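Long-range contacts in chloroplastic group IIB intron splicing facilitator CRS2, chloroplastic (Zea mays, PDB 1RYB), which is required for splicing group IIB introns in chloroplasts, working in complexes with CAF1 or CAF2, and lacks the peptidyl-tRNA hydrolase activity of its family: residues A21-P26 with S79-S84; Q57-L62 with S84-G89; L104-T109 with G125-L130. One frame throughout, in Å; residues are numbered along the deposited sequence.

Contact 1 of 3, residues A21-P26 with S79-S84; sequences AGLGNP and SYMNYS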
loop_
_atom_site.group_PDB
_atom_site.type_symbol
_atom_site.label_atom_id
_atom_site.label_comp_id
_atom_site.label_asym_id
_atom_site.label_seq_id
_atom_site.Cartn_x
_atom_site.Cartn_y
_atom_site.Cartn_z
ATOM N N ALA A 21 -1.960 -0.541 4.967
ATOM C CA ALA A 21 -2.848 0.195 4.031
ATOM C C ALA A 21 -2.314 0.215 2.623
ATOM O O ALA A 21 -1.170 0.503 2.431
ATOM C CB ALA A 21 -3.010 1.662 4.541
ATOM N N GLY A 22 -3.160 -0.146 1.659
ATOM C CA GLY A 22 -2.782 -0.130 0.245
ATOM C C GLY A 22 -3.563 1.043 -0.390
ATOM O O GLY A 22 -4.789 1.221 -0.106
ATOM N N LEU A 23 -2.824 1.909 -1.153
ATOM C CA LEU A 23 -3.365 3.098 -1.797
ATOM C C LEU A 23 -4.007 2.805 -3.154
ATOM O O LEU A 23 -3.561 1.922 -3.929
ATOM C CB LEU A 23 -2.288 4.158 -1.938
ATOM C CG LEU A 23 -1.697 4.485 -0.564
ATOM C CD1 LEU A 23 -0.845 5.726 -0.692
ATOM C CD2 LEU A 23 -2.840 4.804 0.440
ATOM N N GLY A 24 -4.980 3.598 -3.483
ATOM C CA GLY A 24 -5.716 3.450 -4.788
ATOM C C GLY A 24 -6.879 4.395 -4.840
ATOM O O GLY A 24 -7.137 5.155 -3.857
ATOM N N ASN A 25 -7.626 4.309 -5.944
ATOM C CA ASN A 25 -8.890 5.049 -6.123
ATOM C C ASN A 25 -10.032 4.098 -6.081
ATOM O O ASN A 25 -9.913 2.938 -6.502
ATOM C CB ASN A 25 -8.901 5.739 -7.481
ATOM C CG ASN A 25 -7.999 6.935 -7.439
ATOM O OD1 ASN A 25 -8.211 7.802 -6.602
ATOM N ND2 ASN A 25 -7.004 7.011 -8.361
ATOM N N PRO A 26 -11.177 4.569 -5.677
ATOM C CA PRO A 26 -12.319 3.674 -5.485
ATOM C C PRO A 26 -13.148 3.486 -6.698
ATOM O O PRO A 26 -13.309 4.401 -7.465
ATOM C CB PRO A 26 -13.214 4.460 -4.528
ATOM C CG PRO A 26 -12.923 5.893 -4.909
ATOM C CD PRO A 26 -11.415 5.910 -5.182
ATOM N N SER A 79 -11.405 7.016 -0.416
ATOM C CA SER A 79 -11.520 8.466 -0.362
ATOM C C SER A 79 -11.067 9.182 -1.646
ATOM O O SER A 79 -11.151 10.389 -1.779
ATOM C CB SER A 79 -10.517 8.822 0.718
ATOM O OG SER A 79 -9.247 8.208 0.412
ATOM N N TYR A 80 -10.537 8.404 -2.563
ATOM C CA TYR A 80 -9.727 8.837 -3.710
ATOM C C TYR A 80 -8.318 8.998 -3.219
ATOM O O TYR A 80 -8.092 9.347 -2.022
ATOM C CB TYR A 80 -10.186 10.132 -4.415
ATOM C CG TYR A 80 -11.455 9.863 -5.185
ATOM C CD1 TYR A 80 -12.688 10.156 -4.615
ATOM C CD2 TYR A 80 -11.420 9.321 -6.468
ATOM C CE1 TYR A 80 -13.858 9.966 -5.362
ATOM C CE2 TYR A 80 -12.576 9.056 -7.199
ATOM C CZ TYR A 80 -13.801 9.340 -6.611
ATOM O OH TYR A 80 -14.941 9.106 -7.363
ATOM N N MET A 81 -7.387 8.756 -4.126
ATOM C CA MET A 81 -5.933 8.763 -3.799
ATOM C C MET A 81 -5.431 10.006 -3.013
ATOM O O MET A 81 -4.730 9.915 -2.033
ATOM C CB MET A 81 -5.145 8.631 -5.107
ATOM C CG MET A 81 -3.661 8.489 -4.888
ATOM S SD MET A 81 -3.254 7.026 -3.930
ATOM C CE MET A 81 -3.160 5.801 -5.273
ATOM N N ASN A 82 -5.931 11.168 -3.415
ATOM C CA ASN A 82 -5.499 12.415 -2.883
ATOM C C ASN A 82 -5.936 12.599 -1.484
ATOM O O ASN A 82 -5.439 13.521 -0.812
ATOM C CB ASN A 82 -6.112 13.604 -3.703
ATOM C CG ASN A 82 -5.381 13.824 -5.006
ATOM O OD1 ASN A 82 -4.348 13.219 -5.243
ATOM N ND2 ASN A 82 -5.909 14.752 -5.837
ATOM N N TYR A 83 -6.947 11.826 -1.038
ATOM C CA TYR A 83 -7.416 12.016 0.350
ATOM C C TYR A 83 -7.169 10.788 1.251
ATOM O O TYR A 83 -7.827 10.612 2.305
ATOM C CB TYR A 83 -8.907 12.392 0.350
ATOM C CG TYR A 83 -9.117 13.557 -0.532
ATOM C CD1 TYR A 83 -8.805 14.850 -0.103
ATOM C CD2 TYR A 83 -9.646 13.401 -1.807
ATOM C CE1 TYR A 83 -8.947 15.936 -0.982
ATOM C CE2 TYR A 83 -9.818 14.477 -2.684
ATOM C CZ TYR A 83 -9.483 15.761 -2.263
ATOM O OH TYR A 83 -9.729 16.847 -3.101
ATOM N N SER A 84 -6.164 9.971 0.871
ATOM C CA SER A 84 -5.849 8.780 1.582
ATOM C C SER A 84 -5.597 9.044 3.079
ATOM O O SER A 84 -5.908 8.211 3.936
ATOM C CB SER A 84 -4.642 8.091 0.940
ATOM O OG SER A 84 -4.939 7.714 -0.414
HETATM O O HOH W 1 -5.954 5.263 -1.217
HETATM O O HOH W 2 -9.455 5.616 -2.564
HETATM O O HOH W 3 -15.019 6.655 -8.647
#
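Asn25 and Met81 meet through one direct bond: the backbone N of Met81 donates to OD1 of Asn25 over 2.8 Å, nearly straight at 166°, with the donor above the amide's carbonyl plane. Asparagine suits the place because its short amide can accept from a backbone N-H of the loop opposite. The Met81 chain leaves with CG on the side opposite the backbone N (chi1 -174°), then bends twice and sets SD 3.6 Å from CB of Leu23 and CE 3.4 Å from N of Gly24. Beside this, CG of Pro26 sits over the centre of one face of the Tyr80 ring, 3.9 Å from the centroid in a CH-pi contact. Two waters sew the backbones together: one takes the N-H of Gly24 and donates to OG of Ser84, the other links O of Gly24 to N of Tyr80. In the next shell, Ser84 OG donates to O of Met81 (2.7 Å), and the N-H of Asn25 donates to OD1 of Asn36. Tyr80 and Asn82 correspond to positions that probably bind tRNA in related hydrolases. The contact joins the loop leaving strand 18-22 to the one entering helix 84-94, while Leu23 packs on Leu104 and Tyr106 of strand 102-108.

Contact 2 of 3, residues Q57-L62 with S84-G89; sequences QSKSLL and SGEAIG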
loop_
_atom_site.group_PDB
_atom_site.type_symbol
_atom_site.label_atom_id
_atom_site.label_comp_id
_atom_site.label_asym_id
_atom_site.label_seq_id
_atom_site.Cartn_x
_atom_site.Cartn_y
_atom_site.Cartn_z
ATOM N N GLN A 57 -15.502 1.985 7.518
ATOM C CA GLN A 57 -15.182 2.879 8.610
ATOM C C GLN A 57 -14.182 3.892 8.147
ATOM O O GLN A 57 -13.307 3.556 7.334
ATOM C CB GLN A 57 -14.550 2.029 9.746
ATOM C CG GLN A 57 -14.243 2.784 11.091
ATOM C CD GLN A 57 -13.442 1.977 12.104
ATOM O OE1 GLN A 57 -13.120 0.811 11.910
ATOM N NE2 GLN A 57 -13.160 2.598 13.231
ATOM N N SER A 58 -14.312 5.120 8.622
ATOM C CA SER A 58 -13.311 6.175 8.305
ATOM C C SER A 58 -12.911 6.259 6.806
ATOM O O SER A 58 -11.719 6.201 6.444
ATOM C CB SER A 58 -12.020 5.927 9.117
ATOM O OG SER A 58 -11.155 7.062 8.989
ATOM N N LYS A 59 -13.921 6.351 5.944
ATOM C CA LYS A 59 -13.744 6.475 4.475
ATOM C C LYS A 59 -13.008 5.329 3.892
ATOM O O LYS A 59 -12.431 5.498 2.830
ATOM C CB LYS A 59 -12.869 7.698 4.200
ATOM C CG LYS A 59 -13.427 9.024 4.745
ATOM C CD LYS A 59 -12.550 10.228 4.361
ATOM C CE LYS A 59 -13.322 11.532 4.322
ATOM N NZ LYS A 59 -13.886 11.814 5.650
ATOM N N SER A 60 -13.084 4.131 4.510
ATOM C CA SER A 60 -12.332 3.000 3.995
ATOM C C SER A 60 -13.133 1.732 4.024
ATOM O O SER A 60 -14.134 1.640 4.706
ATOM C CB SER A 60 -11.148 2.733 4.961
ATOM O OG SER A 60 -10.309 3.911 5.015
ATOM N N LEU A 61 -12.594 0.766 3.368
ATOM C CA LEU A 61 -12.953 -0.639 3.496
ATOM C C LEU A 61 -11.814 -1.219 4.326
ATOM O O LEU A 61 -10.636 -0.922 4.068
ATOM C CB LEU A 61 -12.944 -1.398 2.143
ATOM C CG LEU A 61 -14.256 -1.351 1.457
ATOM C CD1 LEU A 61 -14.087 -2.010 0.076
ATOM C CD2 LEU A 61 -15.270 -2.096 2.351
ATOM N N LEU A 62 -12.129 -2.030 5.350
ATOM C CA LEU A 62 -11.036 -2.627 6.062
ATOM C C LEU A 62 -11.451 -3.968 6.560
ATOM O O LEU A 62 -12.657 -4.278 6.592
ATOM C CB LEU A 62 -10.480 -1.750 7.203
ATOM C CG LEU A 62 -11.475 -1.438 8.311
ATOM C CD1 LEU A 62 -11.381 -2.461 9.484
ATOM C CD2 LEU A 62 -11.257 -0.038 8.887
ATOM N N SER A 84 -6.164 9.971 0.871
ATOM C CA SER A 84 -5.849 8.780 1.582
ATOM C C SER A 84 -5.597 9.044 3.079
ATOM O O SER A 84 -5.908 8.211 3.936
ATOM C CB SER A 84 -4.642 8.091 0.940
ATOM O OG SER A 84 -4.939 7.714 -0.414
ATOM N N GLY A 85 -4.961 10.158 3.411
ATOM C CA GLY A 85 -4.613 10.421 4.792
ATOM C C GLY A 85 -5.841 10.665 5.637
ATOM O O GLY A 85 -5.872 10.347 6.876
ATOM N N GLU A 86 -6.834 11.226 4.990
ATOM C CA GLU A 86 -8.093 11.476 5.653
ATOM C C GLU A 86 -8.692 10.217 6.178
ATOM O O GLU A 86 -9.429 10.269 7.139
ATOM C CB GLU A 86 -9.131 12.201 4.730
ATOM C CG GLU A 86 -8.614 13.628 4.456
ATOM C CD GLU A 86 -9.554 14.495 3.681
ATOM O OE1 GLU A 86 -9.180 15.499 3.169
ATOM O OE2 GLU A 86 -10.732 13.987 3.452
ATOM N N ALA A 87 -8.454 9.082 5.470
ATOM C CA ALA A 87 -8.951 7.791 5.909
ATOM C C ALA A 87 -7.990 7.144 6.950
ATOM O O ALA A 87 -8.409 6.632 8.001
ATOM C CB ALA A 87 -9.030 6.848 4.711
ATOM N N ILE A 88 -6.653 7.138 6.646
ATOM C CA ILE A 88 -5.701 6.442 7.463
ATOM C C ILE A 88 -5.429 7.070 8.823
ATOM O O ILE A 88 -5.281 6.364 9.828
ATOM C CB ILE A 88 -4.444 6.182 6.660
ATOM C CG1 ILE A 88 -4.766 5.159 5.548
ATOM C CG2 ILE A 88 -3.322 5.679 7.575
ATOM C CD1 ILE A 88 -3.838 5.324 4.334
ATOM N N GLY A 89 -5.315 8.401 8.887
ATOM C CA GLY A 89 -5.035 9.017 10.200
ATOM C C GLY A 89 -6.020 8.607 11.255
ATOM O O GLY A 89 -5.644 8.188 12.325
HETATM O O HOH W 4 -12.172 9.604 8.337
#
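This is a turn-on-helix contact: the tight corner of a beta hairpin, a type I' turn between strands 55-57 and 60-67, rests through Ser58, Lys59 and Ser60 on Glu86 and Ala87 near the start of helix 84-94. The small CB of Ala87 lets the turn come close: it lies 3.2 Å from OG of Ser60 and 4.0 Å from CB of Lys59. In one of its two conformers Ser58 OG donates to O of Ala87 at 2.9 Å, in the carbonyl plane on a lone pair, and a water bridges the same hydroxyl to O of Glu86; in the other, both links are doubtful. Ser60 braces the turn from within, its OG reaching O of Ser58 (3.0 Å) from above the carbonyl plane. With an alanine in place of Ser60, the carbonyl of Ser58 would probably lose this partner and a small gap would open by the Ala87 methyl. Lys59 lays its CD by CB of Glu86 (4.0 Å), and NZ stops 4.4 Å from OE2 of Glu86, beyond a salt bridge though probably still mildly attractive; long, flexible chains suit this solvent-facing side. Glu86 also touches His136 of helix 128-136. Further in, Ser60 packs on Val75 of strand 70-77 and on Leu91 of helix 84-94, and Ala87 touches Pro77.

Contact 3 of 3, residues L104-T109 with G125-L130; sequences LIYDDT and GRHNGL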
loop_
_atom_site.group_PDB
_atom_site.type_symbol
_atom_site.label_atom_id
_atom_site.label_comp_id
_atom_site.label_asym_id
_atom_site.label_seq_id
_atom_site.Cartn_x
_atom_site.Cartn_y
_atom_site.Cartn_z
ATOM N N LEU A 104 2.487 1.554 4.677
ATOM C CA LEU A 104 1.871 2.013 3.439
ATOM C C LEU A 104 2.385 1.227 2.267
ATOM O O LEU A 104 3.582 1.066 2.103
ATOM C CB LEU A 104 2.094 3.535 3.113
ATOM C CG LEU A 104 1.021 4.434 3.658
ATOM C CD1 LEU A 104 -0.251 4.347 2.843
ATOM C CD2 LEU A 104 0.773 4.168 5.161
ATOM N N ILE A 105 1.463 0.800 1.389
ATOM C CA ILE A 105 1.782 0.035 0.177
ATOM C C ILE A 105 1.281 0.807 -1.048
ATOM O O ILE A 105 0.085 1.106 -1.118
ATOM C CB ILE A 105 1.185 -1.400 0.277
ATOM C CG1 ILE A 105 1.616 -2.016 1.608
ATOM C CG2 ILE A 105 1.684 -2.258 -0.927
ATOM C CD1 ILE A 105 1.297 -3.529 1.631
ATOM N N TYR A 106 2.149 1.068 -2.039
ATOM C CA TYR A 106 1.687 1.943 -3.153
ATOM C C TYR A 106 2.574 1.813 -4.380
ATOM O O TYR A 106 3.600 1.161 -4.320
ATOM C CB TYR A 106 1.722 3.433 -2.640
ATOM C CG TYR A 106 3.193 3.852 -2.351
ATOM C CD1 TYR A 106 3.973 4.455 -3.338
ATOM C CD2 TYR A 106 3.857 3.511 -1.177
ATOM C CE1 TYR A 106 5.292 4.819 -3.085
ATOM C CE2 TYR A 106 5.234 3.706 -0.967
ATOM C CZ TYR A 106 5.941 4.440 -1.915
ATOM O OH TYR A 106 7.307 4.707 -1.764
ATOM N N ASP A 107 2.107 2.361 -5.492
ATOM C CA ASP A 107 2.852 2.311 -6.807
ATOM C C ASP A 107 3.998 3.289 -6.801
ATOM O O ASP A 107 3.846 4.432 -6.374
ATOM C CB ASP A 107 1.919 2.676 -7.972
ATOM C CG ASP A 107 1.116 3.896 -7.639
ATOM O OD1 ASP A 107 0.479 4.067 -6.589
ATOM O OD2 ASP A 107 1.203 4.794 -8.543
ATOM N N ASP A 108 5.132 2.893 -7.299
ATOM C CA ASP A 108 6.263 3.844 -7.276
ATOM C C ASP A 108 6.891 3.929 -8.663
ATOM O O ASP A 108 7.368 2.937 -9.223
ATOM C CB ASP A 108 7.248 3.448 -6.213
ATOM C CG ASP A 108 8.430 4.340 -6.089
ATOM O OD1 ASP A 108 8.783 5.097 -6.968
ATOM O OD2 ASP A 108 9.104 4.098 -4.993
ATOM N N THR A 109 6.701 5.070 -9.319
ATOM C CA THR A 109 7.179 5.192 -10.749
ATOM C C THR A 109 8.721 5.308 -10.817
ATOM O O THR A 109 9.310 5.357 -11.864
ATOM C CB THR A 109 6.576 6.406 -11.505
ATOM O OG1 THR A 109 6.903 7.536 -10.801
ATOM C CG2 THR A 109 5.089 6.344 -11.552
ATOM N N GLY A 125 7.917 11.167 -2.616
ATOM C CA GLY A 125 8.309 10.985 -4.019
ATOM C C GLY A 125 7.286 11.573 -4.984
ATOM O O GLY A 125 7.135 11.108 -6.109
ATOM N N ARG A 126 6.547 12.572 -4.478
ATOM C CA ARG A 126 5.507 13.251 -5.276
ATOM C C ARG A 126 4.291 12.383 -5.521
ATOM O O ARG A 126 3.481 12.633 -6.443
ATOM C CB ARG A 126 6.067 13.806 -6.602
ATOM C CG ARG A 126 7.171 14.848 -6.329
ATOM C CD ARG A 126 7.807 15.376 -7.625
ATOM N NE ARG A 126 8.224 14.299 -8.505
ATOM C CZ ARG A 126 8.347 14.470 -9.794
ATOM N NH1 ARG A 126 8.676 13.472 -10.618
ATOM N NH2 ARG A 126 8.161 15.705 -10.269
ATOM N N HIS A 127 4.197 11.317 -4.738
ATOM C CA HIS A 127 3.040 10.460 -4.854
ATOM C C HIS A 127 1.929 11.153 -4.041
ATOM O O HIS A 127 2.093 11.404 -2.857
ATOM C CB HIS A 127 3.378 9.034 -4.293
ATOM C CG HIS A 127 2.234 8.049 -4.511
ATOM N ND1 HIS A 127 1.012 8.109 -3.794
ATOM C CD2 HIS A 127 2.160 6.995 -5.364
ATOM C CE1 HIS A 127 0.264 7.081 -4.216
ATOM N NE2 HIS A 127 0.919 6.405 -5.174
ATOM N N ASN A 128 0.843 11.527 -4.701
ATOM C CA ASN A 128 -0.206 12.294 -4.053
ATOM C C ASN A 128 -0.803 11.624 -2.834
ATOM O O ASN A 128 -1.174 12.308 -1.849
ATOM C CB ASN A 128 -1.331 12.576 -5.065
ATOM C CG ASN A 128 -0.915 13.674 -6.004
ATOM O OD1 ASN A 128 0.235 14.135 -5.964
ATOM N ND2 ASN A 128 -1.850 14.107 -6.852
ATOM N N GLY A 129 -0.951 10.289 -2.924
ATOM C CA GLY A 129 -1.541 9.577 -1.847
ATOM C C GLY A 129 -0.596 9.556 -0.671
ATOM O O GLY A 129 -0.980 9.718 0.484
ATOM N N LEU A 130 0.622 9.234 -0.917
ATOM C CA LEU A 130 1.604 9.206 0.184
ATOM C C LEU A 130 1.768 10.605 0.788
ATOM O O LEU A 130 1.845 10.773 1.988
ATOM C CB LEU A 130 2.947 8.678 -0.345
ATOM C CG LEU A 130 3.903 8.139 0.654
ATOM C CD1 LEU A 130 3.192 7.189 1.636
ATOM C CD2 LEU A 130 4.869 7.325 -0.256
HETATM O O HOH W 5 8.435 7.983 -6.218
#
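ND1 of His127, whose ring spans from helix 128-136 to Asp107, is gripped by two backbone N-H groups: Leu130 N at 3.1 Å and a straight 163°, and, more weakly, Gly129 N. His127 thus fills the N-cap position of the helix, its ring nitrogen accepting from amides that the first turn cannot pair internally. That fixes ND1 as the acceptor, so NE2 is the donor, and it bonds to OD1 of Asp107 at 2.8 Å. The carboxylate oxygen lies almost in the plane of the imidazole, whereas the histidine meets OD1 from above the carboxylate plane. A chi1 of -175° turns the ring away from its own backbone N and out toward the strand, where it can serve both ends at once. Gly129 fits because a side chain there would be crowded by CE1 of His127.

The carboxylate of Asp107 pairs with two histidines, one on each oxygen: OD2 is hydrogen-bonded to ND1 of His35, the proton acceptor by similarity. In active relatives this aspartate is thought to assist the histidine as proton acceptor. CRS2 has no such activity, yet the Asp107-His35 pairing remains, and the bond from His127 to OD1 probably helps to fix the carboxylate's orientation.

Beside the polar pair, Tyr106 turns its edge toward the face of His127 in a T-shaped stack, centroids 5.2 Å apart and planes at 71°. Over one face of the Tyr106 ring sits CD2 of Leu130, 3.7 Å from the centroid, a CH-pi contact in which the leucine's branching methyl fits the flat aromatic surface. The Tyr106 hydroxyl is held by Ser147 of strand 145-149. Two residues earlier on the strand, Leu104 CG lies 4.0 Å from CD1 of Leu130, the two side chains running antiparallel alongside each other.

In the fold
Contacts 1 and 3 are joined by neighbouring strands of the central sheet, where O of Ala21 lies 2.8 Å from N of Ile105 and N of Leu23 3.0 Å from O of Ile105, probable hydrogen bonds. Met81 SD of contact 1 also packs 3.5 Å from CE1 of His127 in contact 3, so both line the neighbourhood of His35, about 3 Å by side chain from Met81 and from Asp107. A bond between Asn82 OD1 in contact 1 and Asn128 ND2 in contact 3 joins two positions that probably bind tRNA in related enzymes. Contact 2 lies farther out, its centre about 8 Å from that of contact 1 and 16 Å from contact 3; it shares Ser84 with contact 1, and Ile88 CD1 lies 4.0 Å from Leu104 CD1.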